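Local coordinates for protein rhamnogalacturonan endolyase YesW (Bacillus subtilis, PDB 2ZUX) that cleaves the backbone of type I rhamnogalacturonan in plant cell-wall pectin by endo-acting elimination, and needs calcium or manganese for activity, at residues G377-Q382 against L393-A398; A365-D370 against R415-D420; E108-S113 against P136-D141. One frame throughout, in Å; residues are numbered along the deposited sequence.

Contact 1: G377-Q382 against L393-A398; sequences GLEVFQ and LSFRDA. With CA (calcium ion), chain J.
Val380 and Arg396 form a hydrogen-bonded pair in an antiparallel beta hairpin, whose strands 379-383 and 393-397 are the two inner strands of a four-stranded sheet. The backbone ladder runs from Ala398 N on Leu378 O to Ser394 N on Gln382 O. On the face shared with Gln382 and Ser394, the aliphatic stem and flat guanidinium of Arg396 let it pack on Val380 while its NH groups reach polar partners. Its chain runs alongside Val380, one guanidinium face on CG1, with NH1 3.6 Å from that methyl. The same Arg396 NH1 reaches Gln382 OE1 at 2.9 Å, a weak bond, bent to 123° at the hydrogen; the amide and guanidinium planes stand 55° apart. Gln382 NE2 is hydrogen-bonded to Asn325 OD1, and firmer support for the guanidinium comes from Gly344 O on NH2 and Tyr356 OH on NE. A water links Val380 O, Ser394 OG and Arg396 NH1. Such a four-stranded antiparallel sheet is a blade of the beta-propeller, and its other face is aromatic: the Phe381 and Phe395 side chains cross nearly at right angles, CD1 to CD1 4.1 Å, and both reach Val430 on strand 429-432. Beside them Glu379 CG rests 3.7 Å from Phe395 CE2. Bent at chi2 (80°), Glu379 turns both carboxylate oxygens onto a calcium ion, OE2 at 2.4 Å and OE1 at 2.8 Å, which Gly377 O also binds.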
ATOM      1  N   GLY A 377     -19.592 -10.337  -6.353  1.00 15.16           N
ATOM      2  CA  GLY A 377     -18.281 -10.090  -6.950  1.00 14.28           C
ATOM      3  C   GLY A 377     -17.681  -8.772  -6.490  1.00 13.53           C
ATOM      4  O   GLY A 377     -18.295  -8.029  -5.723  1.00 13.53           O
ATOM      5  N   LEU A 378     -16.472  -8.491  -6.958  1.00 13.00           N
ATOM      6  CA  LEU A 378     -15.834  -7.211  -6.695  1.00 11.88           C
ATOM      7  C   LEU A 378     -16.102  -6.258  -7.840  1.00 11.56           C
ATOM      8  O   LEU A 378     -16.538  -6.662  -8.920  1.00 11.65           O
ATOM      9  CB  LEU A 378     -14.328  -7.392  -6.495  1.00 12.08           C
ATOM     10  CG  LEU A 378     -13.927  -8.314  -5.341  1.00 12.48           C
ATOM     11  CD1 LEU A 378     -12.421  -8.485  -5.297  1.00 13.99           C
ATOM     12  CD2 LEU A 378     -14.451  -7.804  -4.005  1.00 14.63           C
ATOM     13  N   GLU A 379     -15.872  -4.983  -7.568  1.00 10.82           N
ATOM     14  CA  GLU A 379     -16.083  -3.928  -8.547  1.00 10.43           C
ATOM     15  C   GLU A 379     -14.822  -3.075  -8.613  1.00 10.03           C
ATOM     16  O   GLU A 379     -14.050  -3.007  -7.649  1.00 10.53           O
ATOM     17  CB  GLU A 379     -17.306  -3.073  -8.186  1.00 10.68           C
ATOM     18  CG  GLU A 379     -18.665  -3.797  -8.292  1.00 11.35           C
ATOM     19  CD  GLU A 379     -18.992  -4.692  -7.106  1.00 11.49           C
ATOM     20  OE1 GLU A 379     -18.591  -4.383  -5.966  1.00 11.29           O
ATOM     21  OE2 GLU A 379     -19.693  -5.715  -7.303  1.00 12.64           O
ATOM     22  N   VAL A 380     -14.613  -2.447  -9.765  1.00  9.99           N
ATOM     23  CA  VAL A 380     -13.468  -1.561  -9.968  1.00  9.75           C
ATOM     24  C   VAL A 380     -13.971  -0.193 -10.391  1.00  9.62           C
ATOM     25  O   VAL A 380     -14.694  -0.075 -11.387  1.00  9.74           O
ATOM     26  CB  VAL A 380     -12.499  -2.094 -11.043  1.00  9.75           C
ATOM     27  CG1 VAL A 380     -11.337  -1.121 -11.242  1.00 10.33           C
ATOM     28  CG2 VAL A 380     -11.983  -3.475 -10.683  1.00 11.11           C
ATOM     29  N   PHE A 381     -13.611   0.823  -9.612  1.00  9.82           N
ATOM     30  CA  PHE A 381     -13.862   2.201  -9.987  1.00 10.05           C
ATOM     31  C   PHE A 381     -12.559   2.808 -10.460  1.00  9.59           C
ATOM     32  O   PHE A 381     -11.530   2.694  -9.791  1.00 10.11           O
ATOM     33  CB  PHE A 381     -14.421   3.001  -8.810  1.00  9.94           C
ATOM     34  CG  PHE A 381     -14.684   4.446  -9.144  1.00  9.87           C
ATOM     35  CD1 PHE A 381     -15.647   4.787 -10.096  1.00 10.35           C
ATOM     36  CD2 PHE A 381     -13.993   5.464  -8.500  1.00  9.67           C
ATOM     37  CE1 PHE A 381     -15.888   6.118 -10.428  1.00 10.89           C
ATOM     38  CE2 PHE A 381     -14.235   6.802  -8.820  1.00 10.16           C
ATOM     39  CZ  PHE A 381     -15.191   7.126  -9.786  1.00 10.41           C
ATOM     40  N   GLN A 382     -12.614   3.463 -11.615  1.00  9.07           N
ATOM     41  CA  GLN A 382     -11.416   3.962 -12.274  1.00  9.18           C
ATOM     42  C   GLN A 382     -11.721   5.281 -12.947  1.00  9.47           C
ATOM     43  O   GLN A 382     -12.846   5.508 -13.388  1.00  9.59           O
ATOM     44  CB  GLN A 382     -10.964   2.964 -13.338  1.00  9.01           C
ATOM     45  CG  GLN A 382      -9.614   3.264 -13.974  1.00  9.24           C
ATOM     46  CD  GLN A 382      -9.285   2.316 -15.117  1.00  9.45           C
ATOM     47  OE1 GLN A 382     -10.062   1.409 -15.429  1.00  9.68           O
ATOM     48  NE2 GLN A 382      -8.129   2.518 -15.744  1.00  9.95           N
ATOM     49  N   LEU A 393     -14.946   8.363 -15.985  1.00 11.17           N
ATOM     50  CA  LEU A 393     -14.983   7.528 -14.792  1.00 12.19           C
ATOM     51  C   LEU A 393     -15.812   6.308 -15.125  1.00 11.59           C
ATOM     52  O   LEU A 393     -16.867   6.412 -15.758  1.00 11.67           O
ATOM     53  CB  LEU A 393     -15.513   8.289 -13.571  1.00 14.04           C
ATOM     54  CG  LEU A 393     -16.717   9.223 -13.699  1.00 15.78           C
ATOM     55  CD1 LEU A 393     -17.517   9.272 -12.410  1.00 17.19           C
ATOM     56  CD2 LEU A 393     -16.282  10.639 -14.109  1.00 17.05           C
ATOM     57  N   SER A 394     -15.309   5.145 -14.728  1.00 10.72           N
ATOM     58  CA  SER A 394     -15.957   3.891 -15.069  1.00 10.33           C
ATOM     59  C   SER A 394     -16.076   3.030 -13.825  1.00 10.16           C
ATOM     60  O   SER A 394     -15.194   3.021 -12.966  1.00 10.46           O
ATOM     61  CB  SER A 394     -15.207   3.157 -16.186  1.00 10.83           C
ATOM     62  OG  SER A 394     -13.889   2.796 -15.806  1.00 10.54           O
ATOM     63  N   PHE A 395     -17.191   2.315 -13.730  1.00 10.03           N
ATOM     64  CA  PHE A 395     -17.488   1.455 -12.596  1.00  9.96           C
ATOM     65  C   PHE A 395     -17.869   0.103 -13.190  1.00 10.28           C
ATOM     66  O   PHE A 395     -18.867  -0.003 -13.919  1.00 10.66           O
ATOM     67  CB  PHE A 395     -18.632   2.073 -11.790  1.00 10.82           C
ATOM     68  CG  PHE A 395     -18.909   1.391 -10.469  1.00  9.99           C
ATOM     69  CD1 PHE A 395     -18.505   1.972  -9.263  1.00 11.62           C
ATOM     70  CD2 PHE A 395     -19.635   0.204 -10.419  1.00 10.71           C
ATOM     71  CE1 PHE A 395     -18.787   1.352  -8.038  1.00 11.83           C
ATOM     72  CE2 PHE A 395     -19.911  -0.418  -9.212  1.00 11.10           C
ATOM     73  CZ  PHE A 395     -19.490   0.159  -8.013  1.00 11.77           C
ATOM     74  N   ARG A 396     -17.052  -0.915 -12.933  1.00  9.97           N
ATOM     75  CA  ARG A 396     -17.173  -2.164 -13.674  1.00 10.19           C
ATOM     76  C   ARG A 396     -17.149  -3.406 -12.802  1.00 10.61           C
ATOM     77  O   ARG A 396     -16.689  -3.381 -11.655  1.00 10.59           O
ATOM     78  CB  ARG A 396     -16.054  -2.258 -14.710  1.00 10.27           C
ATOM     79  CG  ARG A 396     -14.688  -2.673 -14.136  1.00 10.61           C
ATOM     80  CD  ARG A 396     -13.654  -2.600 -15.221  1.00 10.28           C
ATOM     81  NE  ARG A 396     -12.347  -3.199 -14.947  1.00 10.29           N
ATOM     82  CZ  ARG A 396     -11.205  -2.513 -14.839  1.00  9.99           C
ATOM     83  NH1 ARG A 396     -11.189  -1.183 -14.862  1.00 10.32           N
ATOM     84  NH2 ARG A 396     -10.061  -3.163 -14.687  1.00 10.23           N
ATOM     85  N   ASP A 397     -17.635  -4.498 -13.390  1.00 11.13           N
ATOM     86  CA  ASP A 397     -17.494  -5.829 -12.836  1.00 11.17           C
ATOM     87  C   ASP A 397     -16.004  -6.183 -12.884  1.00 10.88           C
ATOM     88  O   ASP A 397     -15.405  -6.198 -13.952  1.00 11.36           O
ATOM     89  CB  ASP A 397     -18.324  -6.787 -13.698  1.00 11.82           C
ATOM     90  CG  ASP A 397     -18.314  -8.213 -13.192  1.00 13.44           C
ATOM     91  OD1 ASP A 397     -17.225  -8.781 -12.969  1.00 13.24           O
ATOM     92  OD2 ASP A 397     -19.416  -8.791 -13.078  1.00 16.31           O
ATOM     93  N   ALA A 398     -15.406  -6.463 -11.725  1.00 10.90           N
ATOM     94  CA  ALA A 398     -13.961  -6.705 -11.666  1.00 11.42           C
ATOM     95  C   ALA A 398     -13.515  -7.928 -12.473  1.00 11.43           C
ATOM     96  O   ALA A 398     -12.414  -7.950 -13.027  1.00 11.77           O
ATOM     97  CB  ALA A 398     -13.497  -6.827 -10.220  1.00 11.76           C
TER
HETATM   98 CA    CA J 636     -19.996  -6.558  -5.043  1.00 11.55          CA
HETATM   99  O   HOH W   1     -13.590   0.487 -14.090  1.00 10.58           O
HETATM  100  O   HOH W   2     -12.099   0.785 -17.249  1.00 11.34           O
HETATM  101  O   HOH W   3     -20.536  -8.143  -3.277  1.00 14.03           O

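Contact 2: A365-D370 against R415-D420; sequences ALHTGD and RGMAAD. With CA (calcium ion), chain J; CA (calcium ion), chain I.
His367 buries the most surface here, with Ala365 and Gly416 next. Its imidazole lies over the backbone of the facing strand: Ala418 N sits 3.8 Å above the centre of one ring face, with Met417 C nearer the rim. With its CG anti to its own carbonyl carbon (chi1 -66°), His367 lays the ring over the 417-418 peptide, and its CB meets Ala418 CB at 3.7 Å. Met417 SD approaches the ring obliquely, 4.6 Å from its centroid. A flat ring suits this place because it can cover bare main chain, and small residues opposite let it come close. Two residues earlier, Ala365 CB packs 3.7 Å from Gly416 N, where glycine presents only backbone. Ala418 N is buried without a polar partner in the model, beneath the ring. The axes of strands 366-369 and 416-419, in separate sheets, lie 22° apart and 6.9 Å at closest approach. Beyond their ends, Asp370 OD1 and Asp420 OD1 each bind a calcium ion, at 2.4 Å and 2.3 Å. Arg415, at the other end, binds substrate, its NH1 hydrogen-bonded to Thr452 O. These are the first strands of two successive blades, side by side and nearly parallel, as expected around the central axis of a beta-propeller.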
ATOM      1  N   ALA A 365      -6.052   6.963 -11.084  1.00  9.24           N
ATOM      2  CA  ALA A 365      -6.544   6.440  -9.809  1.00  9.45           C
ATOM      3  C   ALA A 365      -7.394   5.209 -10.071  1.00  8.97           C
ATOM      4  O   ALA A 365      -7.983   5.073 -11.155  1.00  9.18           O
ATOM      5  CB  ALA A 365      -7.346   7.507  -9.060  1.00 10.11           C
ATOM      6  N   LEU A 366      -7.480   4.331  -9.070  1.00  9.15           N
ATOM      7  CA  LEU A 366      -8.040   2.996  -9.244  1.00  9.86           C
ATOM      8  C   LEU A 366      -8.450   2.450  -7.892  1.00  9.97           C
ATOM      9  O   LEU A 366      -7.686   2.553  -6.927  1.00 10.32           O
ATOM     10  CB  LEU A 366      -6.961   2.091  -9.827  1.00 10.17           C
ATOM     11  CG  LEU A 366      -7.311   0.667 -10.253  1.00  9.60           C
ATOM     12  CD1 LEU A 366      -8.292   0.681 -11.421  1.00 11.95           C
ATOM     13  CD2 LEU A 366      -6.047  -0.057 -10.639  1.00 10.44           C
ATOM     14  N   HIS A 367      -9.643   1.863  -7.825  1.00  9.17           N
ATOM     15  CA  HIS A 367     -10.178   1.286  -6.591  1.00  9.40           C
ATOM     16  C   HIS A 367     -10.837  -0.055  -6.869  1.00  9.40           C
ATOM     17  O   HIS A 367     -11.817  -0.118  -7.606  1.00  9.70           O
ATOM     18  CB  HIS A 367     -11.182   2.257  -5.983  1.00  9.80           C
ATOM     19  CG  HIS A 367     -10.538   3.511  -5.516  1.00  9.43           C
ATOM     20  ND1 HIS A 367     -10.377   4.631  -6.305  1.00 10.96           N
ATOM     21  CD2 HIS A 367      -9.911   3.773  -4.350  1.00  8.70           C
ATOM     22  CE1 HIS A 367      -9.704   5.541  -5.622  1.00  8.02           C
ATOM     23  NE2 HIS A 367      -9.406   5.041  -4.437  1.00 12.90           N
ATOM     24  N   THR A 368     -10.285  -1.115  -6.284  1.00  9.28           N
ATOM     25  CA  THR A 368     -10.817  -2.469  -6.431  1.00  9.73           C
ATOM     26  C   THR A 368     -11.221  -2.988  -5.058  1.00  9.98           C
ATOM     27  O   THR A 368     -10.379  -3.123  -4.168  1.00  9.99           O
ATOM     28  CB  THR A 368      -9.766  -3.412  -7.030  1.00 10.09           C
ATOM     29  OG1 THR A 368      -9.367  -2.927  -8.320  1.00 10.23           O
ATOM     30  CG2 THR A 368     -10.327  -4.817  -7.178  1.00 10.60           C
ATOM     31  N   GLY A 369     -12.507  -3.267  -4.883  1.00 10.12           N
ATOM     32  CA  GLY A 369     -13.002  -3.785  -3.612  1.00 10.71           C
ATOM     33  C   GLY A 369     -14.438  -4.207  -3.772  1.00 10.63           C
ATOM     34  O   GLY A 369     -14.931  -4.333  -4.895  1.00 10.74           O
ATOM     35  N   ASP A 370     -15.116  -4.450  -2.655  1.00 10.77           N
ATOM     36  CA  ASP A 370     -16.540  -4.719  -2.738  1.00 10.79           C
ATOM     37  C   ASP A 370     -17.241  -3.387  -2.605  1.00 10.88           C
ATOM     38  O   ASP A 370     -17.559  -2.938  -1.499  1.00 11.50           O
ATOM     39  CB  ASP A 370     -17.032  -5.724  -1.701  1.00 11.38           C
ATOM     40  CG  ASP A 370     -18.416  -6.224  -2.035  1.00 11.40           C
ATOM     41  OD1 ASP A 370     -18.956  -5.784  -3.074  1.00 12.12           O
ATOM     42  OD2 ASP A 370     -18.962  -7.058  -1.282  1.00 13.77           O
ATOM     43  N   ARG A 415      -8.307  12.294 -10.741  1.00  9.49           N
ATOM     44  CA  ARG A 415      -8.513  11.738  -9.412  1.00  9.72           C
ATOM     45  C   ARG A 415      -9.879  11.085  -9.328  1.00  9.29           C
ATOM     46  O   ARG A 415     -10.839  11.549  -9.937  1.00 10.26           O
ATOM     47  CB  ARG A 415      -8.430  12.838  -8.347  1.00  9.69           C
ATOM     48  CG  ARG A 415      -7.120  13.599  -8.276  1.00 11.39           C
ATOM     49  CD  ARG A 415      -5.979  12.709  -7.802  1.00 12.18           C
ATOM     50  NE  ARG A 415      -4.829  13.532  -7.454  1.00 12.98           N
ATOM     51  CZ  ARG A 415      -4.580  14.006  -6.240  1.00 13.80           C
ATOM     52  NH1 ARG A 415      -5.383  13.726  -5.221  1.00 13.79           N
ATOM     53  NH2 ARG A 415      -3.511  14.772  -6.046  1.00 15.23           N
ATOM     54  N   GLY A 416      -9.961  10.011  -8.549  1.00  9.06           N
ATOM     55  CA  GLY A 416     -11.235   9.390  -8.215  1.00  9.55           C
ATOM     56  C   GLY A 416     -11.102   8.656  -6.908  1.00  9.21           C
ATOM     57  O   GLY A 416     -10.026   8.130  -6.616  1.00  9.55           O
ATOM     58  N   MET A 417     -12.186   8.627  -6.132  1.00  9.72           N
ATOM     59  CA  MET A 417     -12.189   7.959  -4.834  1.00  9.46           C
ATOM     60  C   MET A 417     -13.360   7.004  -4.692  1.00 10.21           C
ATOM     61  O   MET A 417     -14.386   7.170  -5.346  1.00  9.94           O
ATOM     62  CB  MET A 417     -12.233   8.991  -3.709  1.00 10.48           C
ATOM     63  CG  MET A 417     -10.908   9.183  -2.999  1.00 10.93           C
ATOM     64  SD  MET A 417     -10.400   7.755  -2.024  1.00 11.06           S
ATOM     65  CE  MET A 417     -11.660   7.763  -0.743  1.00 11.11           C
ATOM     66  N   ALA A 418     -13.188   6.013  -3.828  1.00  9.90           N
ATOM     67  CA  ALA A 418     -14.253   5.095  -3.473  1.00 10.24           C
ATOM     68  C   ALA A 418     -14.207   4.899  -1.968  1.00 10.27           C
ATOM     69  O   ALA A 418     -13.155   4.555  -1.417  1.00 10.85           O
ATOM     70  CB  ALA A 418     -14.067   3.767  -4.182  1.00 10.53           C
ATOM     71  N   ALA A 419     -15.343   5.125  -1.313  1.00 10.28           N
ATOM     72  CA  ALA A 419     -15.474   4.964   0.141  1.00 10.51           C
ATOM     73  C   ALA A 419     -16.931   5.057   0.543  1.00 10.30           C
ATOM     74  O   ALA A 419     -17.693   5.828  -0.039  1.00 10.27           O
ATOM     75  CB  ALA A 419     -14.668   6.017   0.884  1.00 10.72           C
ATOM     76  N   ASP A 420     -17.317   4.273   1.549  1.00 10.38           N
ATOM     77  CA  ASP A 420     -18.650   4.409   2.121  1.00 10.03           C
ATOM     78  C   ASP A 420     -18.657   5.647   3.006  1.00 10.32           C
ATOM     79  O   ASP A 420     -18.170   5.608   4.147  1.00 11.05           O
ATOM     80  CB  ASP A 420     -19.038   3.179   2.943  1.00 10.16           C
ATOM     81  CG  ASP A 420     -20.489   3.224   3.391  1.00  9.95           C
ATOM     82  OD1 ASP A 420     -21.208   4.162   2.983  1.00 10.07           O
ATOM     83  OD2 ASP A 420     -20.922   2.321   4.139  1.00 11.17           O
TER
HETATM   84 CA    CA J 636     -19.996  -6.558  -5.043  1.00 11.55          CA
HETATM   85 CA    CA I 635     -22.890   4.205   1.406  1.00 10.79          CA
HETATM   86  O   HOH W   3     -20.536  -8.143  -3.277  1.00 14.03           O
HETATM   87  O   HOH W   4     -23.484   2.577   3.049  1.00 12.29           O

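Contact 3: E108-S113 against P136-D141; sequences ESYTYS and PSNSKD
Tyr110 and Asn138 meet where strand 109-120, second in a five-stranded propeller sheet, runs beside the loop that follows strand 129-136. That loop opens with a type I beta turn from Pro136 to Ser139, closed by Ser139 N on Pro136 O. The Tyr110 side chain starts at CB, which lies 3.4 Å from Ser137 OG and also faces the amide carbon of Asn138. Its CG stands between the backbone N and the carbonyl carbon (chi1 56°), which carries the ring across the turn. From there the two ring sides part: CD1 touches Pro136 CB at 3.9 Å, whereas CD2 comes 3.5 Å from Asn138 ND2, with ring and amide planes 27° apart. Farther out, Tyr112 CE1 lies in plane at the ring's edge, 3.8 Å from Tyr110 CE1, and the Tyr110 side chain touches bound rhamnose, where an aromatic ring suits a sugar. Pro136, rigid and apolar, also packs its CB against Tyr112 CE2, and Tyr112 OH bonds to Asp150 O. Serine suits the next position because its short hydroxyl reaches back to the strand: Ser137 OG accepts Thr111 N, and Ser137 N returns a bond to Thr111 O. The Asn138 amide is held at both ends, OD1 taking Gly149 N. At the other end, Asn138 ND2 gives a nearly straight bond (167°) to Glu108 OE1, 3.1 Å away, entering from above the carboxylate plane.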
ATOM      1  N   GLU A 108      24.691  20.118  -9.761  1.00 18.70           N
ATOM      2  CA  GLU A 108      23.441  20.410  -9.071  1.00 18.11           C
ATOM      3  C   GLU A 108      23.416  19.766  -7.688  1.00 17.68           C
ATOM      4  O   GLU A 108      23.612  18.560  -7.557  1.00 17.74           O
ATOM      5  CB  GLU A 108      22.246  19.928  -9.896  1.00 18.08           C
ATOM      6  CG  GLU A 108      20.905  20.221  -9.251  1.00 18.32           C
ATOM      7  CD  GLU A 108      19.753  19.502  -9.927  1.00 18.31           C
ATOM      8  OE1 GLU A 108      19.921  18.329 -10.325  1.00 17.00           O
ATOM      9  OE2 GLU A 108      18.676  20.115 -10.053  1.00 20.46           O
ATOM     10  N   SER A 109      23.173  20.579  -6.666  1.00 17.22           N
ATOM     11  CA  SER A 109      23.013  20.077  -5.305  1.00 17.28           C
ATOM     12  C   SER A 109      21.620  19.484  -5.104  1.00 16.55           C
ATOM     13  O   SER A 109      20.650  19.912  -5.729  1.00 16.67           O
ATOM     14  CB  SER A 109      23.259  21.194  -4.287  1.00 17.63           C
ATOM     15  OG  SER A 109      22.259  22.188  -4.379  1.00 20.43           O
ATOM     16  N   TYR A 110      21.538  18.497  -4.222  1.00 15.98           N
ATOM     17  CA  TYR A 110      20.254  17.928  -3.833  1.00 15.31           C
ATOM     18  C   TYR A 110      20.306  17.466  -2.390  1.00 15.05           C
ATOM     19  O   TYR A 110      21.375  17.148  -1.862  1.00 15.25           O
ATOM     20  CB  TYR A 110      19.844  16.758  -4.743  1.00 15.73           C
ATOM     21  CG  TYR A 110      20.869  15.658  -4.793  1.00 16.22           C
ATOM     22  CD1 TYR A 110      20.845  14.602  -3.876  1.00 14.96           C
ATOM     23  CD2 TYR A 110      21.877  15.675  -5.753  1.00 16.37           C
ATOM     24  CE1 TYR A 110      21.808  13.600  -3.919  1.00 16.90           C
ATOM     25  CE2 TYR A 110      22.827  14.690  -5.808  1.00 18.73           C
ATOM     26  CZ  TYR A 110      22.795  13.659  -4.896  1.00 18.34           C
ATOM     27  OH  TYR A 110      23.768  12.694  -4.989  1.00 21.57           O
ATOM     28  N   THR A 111      19.130  17.400  -1.777  1.00 14.30           N
ATOM     29  CA  THR A 111      18.987  16.904  -0.417  1.00 14.40           C
ATOM     30  C   THR A 111      17.933  15.806  -0.416  1.00 13.95           C
ATOM     31  O   THR A 111      17.260  15.580  -1.432  1.00 14.04           O
ATOM     32  CB  THR A 111      18.556  18.021   0.553  1.00 14.43           C
ATOM     33  OG1 THR A 111      17.362  18.638   0.069  1.00 15.18           O
ATOM     34  CG2 THR A 111      19.655  19.076   0.699  1.00 15.93           C
ATOM     35  N   TYR A 112      17.792  15.130   0.715  1.00 13.23           N
ATOM     36  CA  TYR A 112      16.854  14.010   0.820  1.00 12.56           C
ATOM     37  C   TYR A 112      15.658  14.300   1.702  1.00 12.93           C
ATOM     38  O   TYR A 112      15.767  15.003   2.707  1.00 13.53           O
ATOM     39  CB  TYR A 112      17.578  12.782   1.350  1.00 12.72           C
ATOM     40  CG  TYR A 112      18.424  12.128   0.294  1.00 12.39           C
ATOM     41  CD1 TYR A 112      19.796  12.369   0.214  1.00 13.11           C
ATOM     42  CD2 TYR A 112      17.846  11.278  -0.646  1.00 11.97           C
ATOM     43  CE1 TYR A 112      20.571  11.757  -0.777  1.00 13.32           C
ATOM     44  CE2 TYR A 112      18.600  10.678  -1.639  1.00 12.07           C
ATOM     45  CZ  TYR A 112      19.963  10.919  -1.700  1.00 12.61           C
ATOM     46  OH  TYR A 112      20.728  10.324  -2.669  1.00 14.68           O
ATOM     47  N   SER A 113      14.515  13.731   1.325  1.00 12.32           N
ATOM     48  CA  SER A 113      13.343  13.726   2.182  1.00 11.93           C
ATOM     49  C   SER A 113      12.783  12.310   2.250  1.00 11.57           C
ATOM     50  O   SER A 113      12.907  11.517   1.292  1.00 11.20           O
ATOM     51  CB  SER A 113      12.284  14.707   1.685  1.00 12.15           C
ATOM     52  OG  SER A 113      11.844  14.371   0.380  1.00 12.13           O
ATOM     53  N   PRO A 136      15.624  12.041  -3.452  1.00 10.62           N
ATOM     54  CA  PRO A 136      16.451  13.232  -3.625  1.00 10.96           C
ATOM     55  C   PRO A 136      15.595  14.356  -4.197  1.00 11.96           C
ATOM     56  O   PRO A 136      14.630  14.103  -4.936  1.00 11.44           O
ATOM     57  CB  PRO A 136      17.503  12.784  -4.642  1.00 10.87           C
ATOM     58  CG  PRO A 136      16.790  11.760  -5.474  1.00 10.42           C
ATOM     59  CD  PRO A 136      15.890  11.033  -4.495  1.00 10.13           C
ATOM     60  N   SER A 137      15.951  15.594  -3.864  1.00 12.05           N
ATOM     61  CA  SER A 137      15.145  16.755  -4.238  1.00 13.03           C
ATOM     62  C   SER A 137      15.131  17.046  -5.739  1.00 13.26           C
ATOM     63  O   SER A 137      14.382  17.910  -6.196  1.00 14.71           O
ATOM     64  CB  SER A 137      15.622  17.985  -3.468  1.00 13.03           C
ATOM     65  OG  SER A 137      16.998  18.219  -3.697  1.00 14.07           O
ATOM     66  N   ASN A 138      15.954  16.327  -6.496  1.00 12.59           N
ATOM     67  CA  ASN A 138      15.955  16.431  -7.953  1.00 12.14           C
ATOM     68  C   ASN A 138      15.373  15.202  -8.652  1.00 12.03           C
ATOM     69  O   ASN A 138      15.643  14.973  -9.822  1.00 11.91           O
ATOM     70  CB  ASN A 138      17.366  16.731  -8.479  1.00 12.44           C
ATOM     71  CG  ASN A 138      18.379  15.673  -8.081  1.00 12.60           C
ATOM     72  OD1 ASN A 138      18.048  14.679  -7.430  1.00 12.88           O
ATOM     73  ND2 ASN A 138      19.635  15.891  -8.469  1.00 13.55           N
ATOM     74  N   SER A 139      14.577  14.411  -7.938  1.00 11.14           N
ATOM     75  CA  SER A 139      13.913  13.262  -8.564  1.00 11.34           C
ATOM     76  C   SER A 139      13.041  13.737  -9.726  1.00 11.48           C
ATOM     77  O   SER A 139      12.599  14.892  -9.758  1.00 11.93           O
ATOM     78  CB  SER A 139      13.097  12.481  -7.539  1.00 11.33           C
ATOM     79  OG  SER A 139      12.066  13.274  -6.980  1.00 11.63           O
ATOM     80  N   LYS A 140      12.808  12.847 -10.686  1.00 11.23           N
ATOM     81  CA  LYS A 140      12.261  13.247 -11.981  1.00 11.37           C
ATOM     82  C   LYS A 140      11.057  12.435 -12.411  1.00 11.37           C
ATOM     83  O   LYS A 140      11.031  11.205 -12.247  1.00 11.31           O
ATOM     84  CB  LYS A 140      13.338  13.104 -13.061  1.00 11.80           C
ATOM     85  CG  LYS A 140      14.503  14.088 -12.950  1.00 13.60           C
ATOM     86  CD  LYS A 140      14.105  15.477 -13.443  1.00 15.12           C
ATOM     87  CE  LYS A 140      15.203  16.508 -13.189  1.00 16.95           C
ATOM     88  NZ  LYS A 140      15.236  16.918 -11.762  1.00 18.53           N
ATOM     89  N   ASP A 141      10.074  13.124 -12.986  1.00 11.10           N
ATOM     90  CA  ASP A 141       9.067  12.456 -13.788  1.00 11.28           C
ATOM     91  C   ASP A 141       9.713  11.947 -15.076  1.00 11.03           C
ATOM     92  O   ASP A 141      10.713  12.495 -15.538  1.00 10.97           O
ATOM     93  CB  ASP A 141       7.913  13.393 -14.130  1.00 11.46           C
ATOM     94  CG  ASP A 141       6.831  12.693 -14.918  1.00 12.16           C
ATOM     95  OD1 ASP A 141       6.167  11.808 -14.338  1.00 12.39           O
ATOM     96  OD2 ASP A 141       6.662  13.005 -16.115  1.00 13.26           O
TER
HETATM   97  O   HOH W   5      18.203  17.280 -12.097  1.00 15.68           O
HETATM   98  O   HOH W   6      16.245  19.318 -10.570  1.00 20.66           O
HETATM   99  O   HOH W   7      17.807  19.422  -6.013  1.00 19.90           O
HETATM  100  O   HOH W   8      17.514  20.802  -1.557  1.00 30.34           O

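How the contacts relate
Contact 3 comes first along the chain, and contact 1 is nested inside the loop that contact 2 closes. Contacts 1 and 2 touch, with centres 9 Å apart: strand 366-369 is an edge strand, next to 379-383 in the same sheet, and Phe381 O to His367 N is a probable hydrogen bond between them. Contact 1 thus pairs the two middle strands of a blade, and contact 2 packs its edge strand against the next blade, while one calcium ion is shared by both. Contact 3 lies at another sheet and its following loop in the same family 11 domain, its centre 37 Å from that of contact 1 and 31 Å from that of contact 2, beside bound rhamnose.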